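Local atomic coordinates of vibralactone Cyclase (Boreostereum vibrans, PDB entry 6KD0), a protein that probably catalyses the cyclization that forms the fused bicyclic beta-lactone of vibralactone, using an alpha/beta-hydrolase fold. Residues 81-86 and 116-121; 125-130 and 336-341. All blocks are in the same frame, centred on the assembly; numbering follows the deposited sequence.

Contact 1 of 2, residues 81-86 and 116-121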
ATOM      1  N   ARG A  81      11.264  -3.634  10.340  1.00 19.65           N
ATOM      2  CA  ARG A  81      12.517  -3.816   9.623  1.00 19.90           C
ATOM      3  C   ARG A  81      12.871  -2.536   8.883  1.00 20.07           C
ATOM      4  O   ARG A  81      12.010  -1.917   8.243  1.00 17.70           O
ATOM      5  CB  ARG A  81      12.434  -4.991   8.650  1.00 20.95           C
ATOM      6  CG  ARG A  81      13.625  -5.075   7.686  1.00 18.91           C
ATOM      7  CD  ARG A  81      13.691  -6.450   7.006  1.00 22.89           C
ATOM      8  NE  ARG A  81      14.239  -7.460   7.901  1.00 22.59           N
ATOM      9  CZ  ARG A  81      14.678  -8.654   7.519  1.00 24.21           C
ATOM     10  NH1 ARG A  81      14.638  -9.010   6.243  1.00 20.15           N
ATOM     11  NH2 ARG A  81      15.162  -9.490   8.425  1.00 22.66           N
ATOM     12  N   THR A  82      14.149  -2.153   8.948  1.00 18.88           N
ATOM     13  CA  THR A  82      14.668  -0.989   8.253  1.00 19.06           C
ATOM     14  C   THR A  82      15.711  -1.441   7.238  1.00 20.59           C
ATOM     15  O   THR A  82      16.469  -2.395   7.477  1.00 22.23           O
ATOM     16  CB  THR A  82      15.271   0.045   9.227  1.00 21.94           C
ATOM     17  OG1 THR A  82      16.418  -0.513   9.887  1.00 24.60           O
ATOM     18  CG2 THR A  82      14.247   0.452  10.277  1.00 22.67           C
ATOM     19  N   TYR A  83      15.725  -0.735   6.114  1.00 20.11           N
ATOM     20  CA  TYR A  83      16.511  -1.025   4.924  1.00 18.99           C
ATOM     21  C   TYR A  83      17.346   0.223   4.686  1.00 25.07           C
ATOM     22  O   TYR A  83      16.795   1.280   4.349  1.00 25.52           O
ATOM     23  CB  TYR A  83      15.610  -1.319   3.713  1.00 21.69           C
ATOM     24  CG  TYR A  83      14.623  -2.453   3.907  1.00 23.66           C
ATOM     25  CD1 TYR A  83      13.466  -2.269   4.669  1.00 22.55           C
ATOM     26  CD2 TYR A  83      14.836  -3.700   3.329  1.00 19.36           C
ATOM     27  CE1 TYR A  83      12.571  -3.301   4.863  1.00 19.63           C
ATOM     28  CE2 TYR A  83      13.937  -4.745   3.516  1.00 22.74           C
ATOM     29  CZ  TYR A  83      12.805  -4.531   4.286  1.00 21.37           C
ATOM     30  OH  TYR A  83      11.910  -5.563   4.490  1.00 20.81           O
ATOM     31  N   ILE A  84      18.658   0.110   4.870  1.00 23.27           N
ATOM     32  CA  ILE A  84      19.550   1.252   5.012  1.00 23.35           C
ATOM     33  C   ILE A  84      20.589   1.173   3.903  1.00 26.94           C
ATOM     34  O   ILE A  84      21.303   0.173   3.814  1.00 24.64           O
ATOM     35  CB  ILE A  84      20.230   1.253   6.390  1.00 24.69           C
ATOM     36  CG1 ILE A  84      19.164   1.161   7.489  1.00 25.60           C
ATOM     37  CG2 ILE A  84      21.170   2.459   6.522  1.00 27.00           C
ATOM     38  CD1 ILE A  84      19.652   0.585   8.801  1.00 30.84           C
ATOM     39  N   PRO A  85      20.695   2.181   3.025  1.00 22.71           N
ATOM     40  CA  PRO A  85      21.744   2.162   1.996  1.00 28.66           C
ATOM     41  C   PRO A  85      23.116   2.342   2.614  1.00 25.15           C
ATOM     42  O   PRO A  85      23.299   3.135   3.542  1.00 26.58           O
ATOM     43  CB  PRO A  85      21.398   3.349   1.089  1.00 25.35           C
ATOM     44  CG  PRO A  85      20.445   4.194   1.843  1.00 26.87           C
ATOM     45  CD  PRO A  85      19.837   3.374   2.951  1.00 23.43           C
ATOM     46  N   THR A  86      24.089   1.601   2.076  1.00 24.78           N
ATOM     47  CA  THR A  86      25.449   1.635   2.597  1.00 27.03           C
ATOM     48  C   THR A  86      26.471   1.646   1.473  1.00 29.42           C
ATOM     49  O   THR A  86      27.560   1.094   1.631  1.00 29.37           O
ATOM     50  CB  THR A  86      25.750   0.445   3.515  1.00 26.63           C
ATOM     51  OG1 THR A  86      25.670  -0.777   2.769  1.00 28.58           O
ATOM     52  CG2 THR A  86      24.807   0.389   4.688  1.00 28.79           C
ATOM     53  N   TYR A 116      12.328  -8.090  -0.573  1.00 19.68           N
ATOM     54  CA  TYR A 116      13.251  -7.906  -1.692  1.00 21.40           C
ATOM     55  C   TYR A 116      13.000  -6.582  -2.397  1.00 22.13           C
ATOM     56  O   TYR A 116      13.953  -5.846  -2.698  1.00 21.61           O
ATOM     57  CB  TYR A 116      13.152  -9.074  -2.675  1.00 24.14           C
ATOM     58  CG  TYR A 116      13.885 -10.320  -2.206  1.00 27.24           C
ATOM     59  CD1 TYR A 116      14.188 -10.514  -0.859  1.00 25.23           C
ATOM     60  CD2 TYR A 116      14.253 -11.306  -3.105  1.00 24.63           C
ATOM     61  CE1 TYR A 116      14.851 -11.657  -0.424  1.00 27.75           C
ATOM     62  CE2 TYR A 116      14.920 -12.443  -2.688  1.00 28.48           C
ATOM     63  CZ  TYR A 116      15.215 -12.616  -1.353  1.00 25.43           C
ATOM     64  OH  TYR A 116      15.864 -13.746  -0.949  1.00 32.04           O
ATOM     65  N   ASP A 117      11.725  -6.224  -2.610  1.00 18.74           N
ATOM     66  CA  ASP A 117      11.450  -4.972  -3.305  1.00 19.52           C
ATOM     67  C   ASP A 117      12.082  -3.806  -2.556  1.00 18.90           C
ATOM     68  O   ASP A 117      12.711  -2.936  -3.167  1.00 22.09           O
ATOM     69  CB  ASP A 117       9.944  -4.759  -3.452  1.00 20.70           C
ATOM     70  CG  ASP A 117       9.368  -5.421  -4.700  1.00 25.01           C
ATOM     71  OD1 ASP A 117      10.005  -5.341  -5.764  1.00 23.99           O
ATOM     72  OD2 ASP A 117       8.277  -6.027  -4.618  1.00 24.36           O
ATOM     73  N   LEU A 118      11.997  -3.817  -1.218  1.00 21.42           N
ATOM     74  CA  LEU A 118      12.521  -2.685  -0.456  1.00 18.72           C
ATOM     75  C   LEU A 118      14.051  -2.705  -0.409  1.00 20.83           C
ATOM     76  O   LEU A 118      14.672  -1.632  -0.442  1.00 21.07           O
ATOM     77  CB  LEU A 118      11.924  -2.659   0.955  1.00 19.99           C
ATOM     78  CG  LEU A 118      10.419  -2.323   1.001  1.00 20.23           C
ATOM     79  CD1 LEU A 118       9.870  -2.373   2.423  1.00 20.04           C
ATOM     80  CD2 LEU A 118      10.117  -0.951   0.371  1.00 19.64           C
ATOM     81  N   ARG A 119      14.672  -3.897  -0.381  1.00 20.89           N
ATOM     82  CA  ARG A 119      16.124  -3.955  -0.533  1.00 23.83           C
ATOM     83  C   ARG A 119      16.525  -3.259  -1.820  1.00 23.74           C
ATOM     84  O   ARG A 119      17.473  -2.461  -1.849  1.00 25.51           O
ATOM     85  CB  ARG A 119      16.623  -5.400  -0.548  1.00 20.70           C
ATOM     86  CG  ARG A 119      16.546  -6.129   0.762  1.00 25.87           C
ATOM     87  CD  ARG A 119      16.857  -7.594   0.530  1.00 26.60           C
ATOM     88  NE  ARG A 119      16.392  -8.448   1.613  1.00 26.45           N
ATOM     89  CZ  ARG A 119      17.163  -9.307   2.271  1.00 26.85           C
ATOM     90  NH1 ARG A 119      18.457  -9.429   1.964  1.00 28.00           N
ATOM     91  NH2 ARG A 119      16.643 -10.048   3.222  1.00 22.99           N
ATOM     92  N   ILE A 120      15.777  -3.527  -2.895  1.00 22.79           N
ATOM     93  CA  ILE A 120      16.103  -2.912  -4.171  1.00 23.77           C
ATOM     94  C   ILE A 120      15.894  -1.407  -4.089  1.00 25.54           C
ATOM     95  O   ILE A 120      16.793  -0.619  -4.434  1.00 24.99           O
ATOM     96  CB  ILE A 120      15.266  -3.571  -5.281  1.00 24.53           C
ATOM     97  CG1 ILE A 120      15.713  -5.030  -5.418  1.00 20.52           C
ATOM     98  CG2 ILE A 120      15.382  -2.797  -6.588  1.00 20.68           C
ATOM     99  CD1 ILE A 120      14.747  -5.913  -6.125  1.00 19.33           C
ATOM    100  N   ILE A 121      14.757  -0.989  -3.515  1.00 21.45           N
ATOM    101  CA  ILE A 121      14.365   0.413  -3.587  1.00 21.75           C
ATOM    102  C   ILE A 121      15.308   1.260  -2.755  1.00 21.17           C
ATOM    103  O   ILE A 121      15.725   2.346  -3.178  1.00 24.18           O
ATOM    104  CB  ILE A 121      12.895   0.595  -3.148  1.00 20.19           C
ATOM    105  CG1 ILE A 121      11.945   0.200  -4.285  1.00 21.53           C
ATOM    106  CG2 ILE A 121      12.646   2.039  -2.688  1.00 17.96           C
ATOM    107  CD1 ILE A 121      10.492   0.095  -3.879  1.00 22.60           C
TER
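Strand 76-85 of the mixed sheet packs here against helix 115-125, with Tyr83 laid over the first turns of the helix and two arginines brought close beside it. The axes of strand 81-85 and helix 116-121 approach to 8.2 Å at an angle of 28°, the near-parallel course usual for a helix resting on a sheet in an alpha/beta-hydrolase fold. Tyr83 has more surface buried by the contact than any other residue. Its CG stands anti to the carbonyl carbon (chi1 -57°), which sends the ring along the helix surface. CB of Leu118 sits over the centre of one ring face, 3.7 Å from the centroid and 4° off the normal, a well-centred CH-pi contact. Further out on the same leucine, CD1 meets the ring carbon CE1 of Tyr83 at 3.8 Å. The CG methylene of Arg119 lies at the ring edge, in plane, with 3.9 Å between it and CD2 of Tyr83. Beyond the ring, NH1 of Arg81 comes within 3.8 Å of NH2 of Arg119, the two guanidinium planes steeply inclined to each other. Asp115 serves both: OD1 forms a salt bridge with Arg81 NH1 and a hydrogen bond with Tyr83 OH, while OD2 pairs with Arg119 NH2. Arg81 NE has a second carboxylate in Asp68, on strand 64-73. The chemistry is thus apolar over the ring and ionic at its hydroxyl end, where one carboxylate probably offsets the two neighbouring positive charges and ties the strand to the start of the helix.

Contact 2 of 2, residues 125-130 and 336-341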
ATOM      1  N   LEU A 125      16.976   4.309  -4.727  1.00 23.92           N
ATOM      2  CA  LEU A 125      16.560   5.674  -4.433  1.00 25.72           C
ATOM      3  C   LEU A 125      17.468   6.368  -3.435  1.00 26.75           C
ATOM      4  O   LEU A 125      17.354   7.595  -3.258  1.00 24.90           O
ATOM      5  CB  LEU A 125      15.130   5.670  -3.884  1.00 20.76           C
ATOM      6  CG  LEU A 125      14.018   5.859  -4.906  1.00 32.10           C
ATOM      7  CD1 LEU A 125      14.300   5.100  -6.183  1.00 30.27           C
ATOM      8  CD2 LEU A 125      12.686   5.453  -4.310  1.00 24.95           C
ATOM      9  N   GLN A 126      18.342   5.614  -2.779  1.00 21.19           N
ATOM     10  CA  GLN A 126      19.113   6.103  -1.645  1.00 25.20           C
ATOM     11  C   GLN A 126      18.188   6.679  -0.569  1.00 24.84           C
ATOM     12  O   GLN A 126      18.272   7.848  -0.196  1.00 21.33           O
ATOM     13  CB  GLN A 126      20.153   7.126  -2.112  1.00 25.57           C
ATOM     14  CG  GLN A 126      21.214   6.508  -3.031  1.00 30.70           C
ATOM     15  CD  GLN A 126      22.098   5.508  -2.303  1.00 26.13           C
ATOM     16  OE1 GLN A 126      22.919   5.885  -1.475  1.00 28.18           O
ATOM     17  NE2 GLN A 126      21.907   4.226  -2.586  1.00 26.60           N
ATOM     18  N   VAL A 127      17.282   5.826  -0.079  1.00 22.77           N
ATOM     19  CA  VAL A 127      16.416   6.168   1.043  1.00 21.93           C
ATOM     20  C   VAL A 127      16.452   5.005   2.018  1.00 25.27           C
ATOM     21  O   VAL A 127      16.721   3.869   1.636  1.00 25.85           O
ATOM     22  CB  VAL A 127      14.956   6.455   0.619  1.00 23.86           C
ATOM     23  CG1 VAL A 127      14.900   7.566  -0.435  1.00 22.73           C
ATOM     24  CG2 VAL A 127      14.295   5.183   0.109  1.00 24.34           C
ATOM     25  N   CYS A 128      16.194   5.306   3.290  1.00 18.06           N
ATOM     26  CA  CYS A 128      15.963   4.285   4.299  1.00 23.76           C
ATOM     27  C   CYS A 128      14.495   3.886   4.244  1.00 23.76           C
ATOM     28  O   CYS A 128      13.617   4.744   4.347  1.00 24.34           O
ATOM     29  CB  CYS A 128      16.309   4.792   5.698  1.00 25.16           C
ATOM     30  SG  CYS A 128      18.036   5.267   5.864  1.00 26.02           S
ATOM     31  N   ALA A 129      14.235   2.600   4.070  1.00 22.72           N
ATOM     32  CA  ALA A 129      12.873   2.089   4.047  1.00 21.25           C
ATOM     33  C   ALA A 129      12.541   1.449   5.385  1.00 20.64           C
ATOM     34  O   ALA A 129      13.413   0.904   6.067  1.00 18.76           O
ATOM     35  CB  ALA A 129      12.673   1.074   2.928  1.00 17.93           C
ATOM     36  N   VAL A 130      11.265   1.508   5.754  1.00 19.37           N
ATOM     37  CA  VAL A 130      10.770   0.902   6.984  1.00 17.80           C
ATOM     38  C   VAL A 130       9.539   0.083   6.631  1.00 18.25           C
ATOM     39  O   VAL A 130       8.674   0.558   5.887  1.00 20.99           O
ATOM     40  CB  VAL A 130      10.414   1.977   8.032  1.00 19.59           C
ATOM     41  CG1 VAL A 130       9.998   1.327   9.337  1.00 17.16           C
ATOM     42  CG2 VAL A 130      11.572   2.933   8.224  1.00 19.73           C
ATOM     43  N   TRP A 336       9.304  10.870  -7.655  1.00 24.65           N
ATOM     44  CA  TRP A 336       8.596  12.141  -7.761  1.00 20.20           C
ATOM     45  C   TRP A 336       8.337  12.724  -6.383  1.00 28.16           C
ATOM     46  O   TRP A 336       8.666  13.886  -6.111  1.00 28.37           O
ATOM     47  CB  TRP A 336       7.286  11.954  -8.526  1.00 27.43           C
ATOM     48  CG  TRP A 336       6.402  13.166  -8.501  1.00 28.38           C
ATOM     49  CD1 TRP A 336       6.698  14.416  -8.972  1.00 32.44           C
ATOM     50  CD2 TRP A 336       5.079  13.244  -7.954  1.00 27.61           C
ATOM     51  NE1 TRP A 336       5.632  15.266  -8.765  1.00 32.33           N
ATOM     52  CE2 TRP A 336       4.628  14.573  -8.140  1.00 35.84           C
ATOM     53  CE3 TRP A 336       4.232  12.319  -7.338  1.00 27.54           C
ATOM     54  CZ2 TRP A 336       3.364  15.000  -7.722  1.00 30.38           C
ATOM     55  CZ3 TRP A 336       2.981  12.739  -6.915  1.00 25.96           C
ATOM     56  CH2 TRP A 336       2.557  14.073  -7.118  1.00 32.19           C
ATOM     57  N   LEU A 337       7.789  11.911  -5.479  1.00 21.77           N
ATOM     58  CA  LEU A 337       7.497  12.401  -4.137  1.00 25.91           C
ATOM     59  C   LEU A 337       8.762  12.853  -3.408  1.00 25.46           C
ATOM     60  O   LEU A 337       8.774  13.903  -2.757  1.00 26.74           O
ATOM     61  CB  LEU A 337       6.767  11.321  -3.346  1.00 21.09           C
ATOM     62  CG  LEU A 337       5.392  10.971  -3.913  1.00 25.45           C
ATOM     63  CD1 LEU A 337       4.814   9.717  -3.218  1.00 19.42           C
ATOM     64  CD2 LEU A 337       4.436  12.153  -3.779  1.00 23.22           C
ATOM     65  N   PHE A 338       9.835  12.074  -3.500  1.00 24.06           N
ATOM     66  CA  PHE A 338      11.076  12.463  -2.845  1.00 24.08           C
ATOM     67  C   PHE A 338      11.717  13.680  -3.510  1.00 29.13           C
ATOM     68  O   PHE A 338      12.492  14.388  -2.856  1.00 31.46           O
ATOM     69  CB  PHE A 338      12.046  11.287  -2.813  1.00 23.94           C
ATOM     70  CG  PHE A 338      11.760  10.283  -1.714  1.00 22.75           C
ATOM     71  CD1 PHE A 338      11.817  10.652  -0.376  1.00 22.78           C
ATOM     72  CD2 PHE A 338      11.443   8.971  -2.025  1.00 24.46           C
ATOM     73  CE1 PHE A 338      11.568   9.735   0.626  1.00 22.20           C
ATOM     74  CE2 PHE A 338      11.186   8.042  -1.022  1.00 21.39           C
ATOM     75  CZ  PHE A 338      11.245   8.423   0.301  1.00 22.76           C
ATOM     76  N   SER A 339      11.392  13.959  -4.778  1.00 27.60           N
ATOM     77  CA  SER A 339      11.943  15.134  -5.449  1.00 28.56           C
ATOM     78  C   SER A 339      11.399  16.437  -4.891  1.00 30.13           C
ATOM     79  O   SER A 339      11.914  17.501  -5.246  1.00 31.36           O
ATOM     80  CB  SER A 339      11.673  15.084  -6.953  1.00 30.18           C
ATOM     81  OG  SER A 339      10.318  15.419  -7.216  1.00 27.72           O
ATOM     82  N   LYS A 340      10.382  16.383  -4.031  1.00 29.84           N
ATOM     83  CA  LYS A 340       9.859  17.584  -3.404  1.00 32.18           C
ATOM     84  C   LYS A 340      10.699  18.041  -2.217  1.00 33.81           C
ATOM     85  O   LYS A 340      10.478  19.144  -1.710  1.00 36.05           O
ATOM     86  CB  LYS A 340       8.407  17.345  -3.003  1.00 34.06           C
ATOM     87  CG  LYS A 340       7.577  16.964  -4.213  1.00 39.23           C
ATOM     88  CD  LYS A 340       6.090  17.133  -4.000  1.00 45.20           C
ATOM     89  CE  LYS A 340       5.349  17.103  -5.335  1.00 45.94           C
ATOM     90  NZ  LYS A 340       5.773  18.211  -6.239  1.00 47.83           N
ATOM     91  N   THR A 341      11.661  17.229  -1.778  1.00 29.69           N
ATOM     92  CA  THR A 341      12.695  17.645  -0.827  1.00 27.72           C
ATOM     93  C   THR A 341      14.031  17.110  -1.327  1.00 34.39           C
ATOM     94  O   THR A 341      14.656  16.249  -0.693  1.00 31.77           O
ATOM     95  CB  THR A 341      12.396  17.144   0.590  1.00 29.61           C
ATOM     96  OG1 THR A 341      12.088  15.747   0.546  1.00 33.01           O
ATOM     97  CG2 THR A 341      11.231  17.895   1.202  1.00 32.11           C
TER
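Phe338, near the end of helix 321-338, meets Val127 face-on, and this pair supplies most of the buried surface between the two segments. The side chains come from opposite directions. Val127 reaches out from the short link between helix 115-125 and strand 128-132, and its CG1, anti to the carbonyl carbon (chi1 -56°), is the branch that touches the ring. That methyl lies 3.9 Å from the ring centroid and 14° off the normal, a CH-pi contact shifted toward the rim on the side of CE2 and CZ. Its distance to CE2 of Phe338 is 3.8 Å. Leu125, in the last turn of helix 115-125, adds a looser apolar touch: its CD2 stands 4.4 Å from CD2 of Phe338 and approaches the ring obliquely. Leu98 on the adjoining strand 97-101 touches both Val127 and Phe338, and Pro96 also packs on the phenylalanine, so the ring also rests on strand 97-101 and the residue just before it. A type I turn runs from Phe338 to Thr341. Across the interface itself only carbon meets carbon. The attraction is therefore dispersive, with a CH-pi component, and joins the end of helix 321-338 to the link between helix 115-125 and strand 128-132 without any directional polar bond between the two segments.

Overall arrangement
From the N terminus, strand 64-73 leads into strand 76-85, and contact 1 closes the first loop when the chain, after strand 97-101, returns as helix 115-125. Contact 2 begins at the end of that helix and in the short link to strand 128-132; its loop closes some 200 residues later at the end of helix 321-338. The loops lie in series, neither nested nor crossed. They are joined in space, their centres about 12 Å apart: strands 76-85 and 128-132 are antiparallel neighbours, and Tyr83 N lies 2.8 Å from Ala129 O, a probable hydrogen bond. Together they hold helix 115-125 against strand 76-85 and helix 321-338 against the link into strand 128-132.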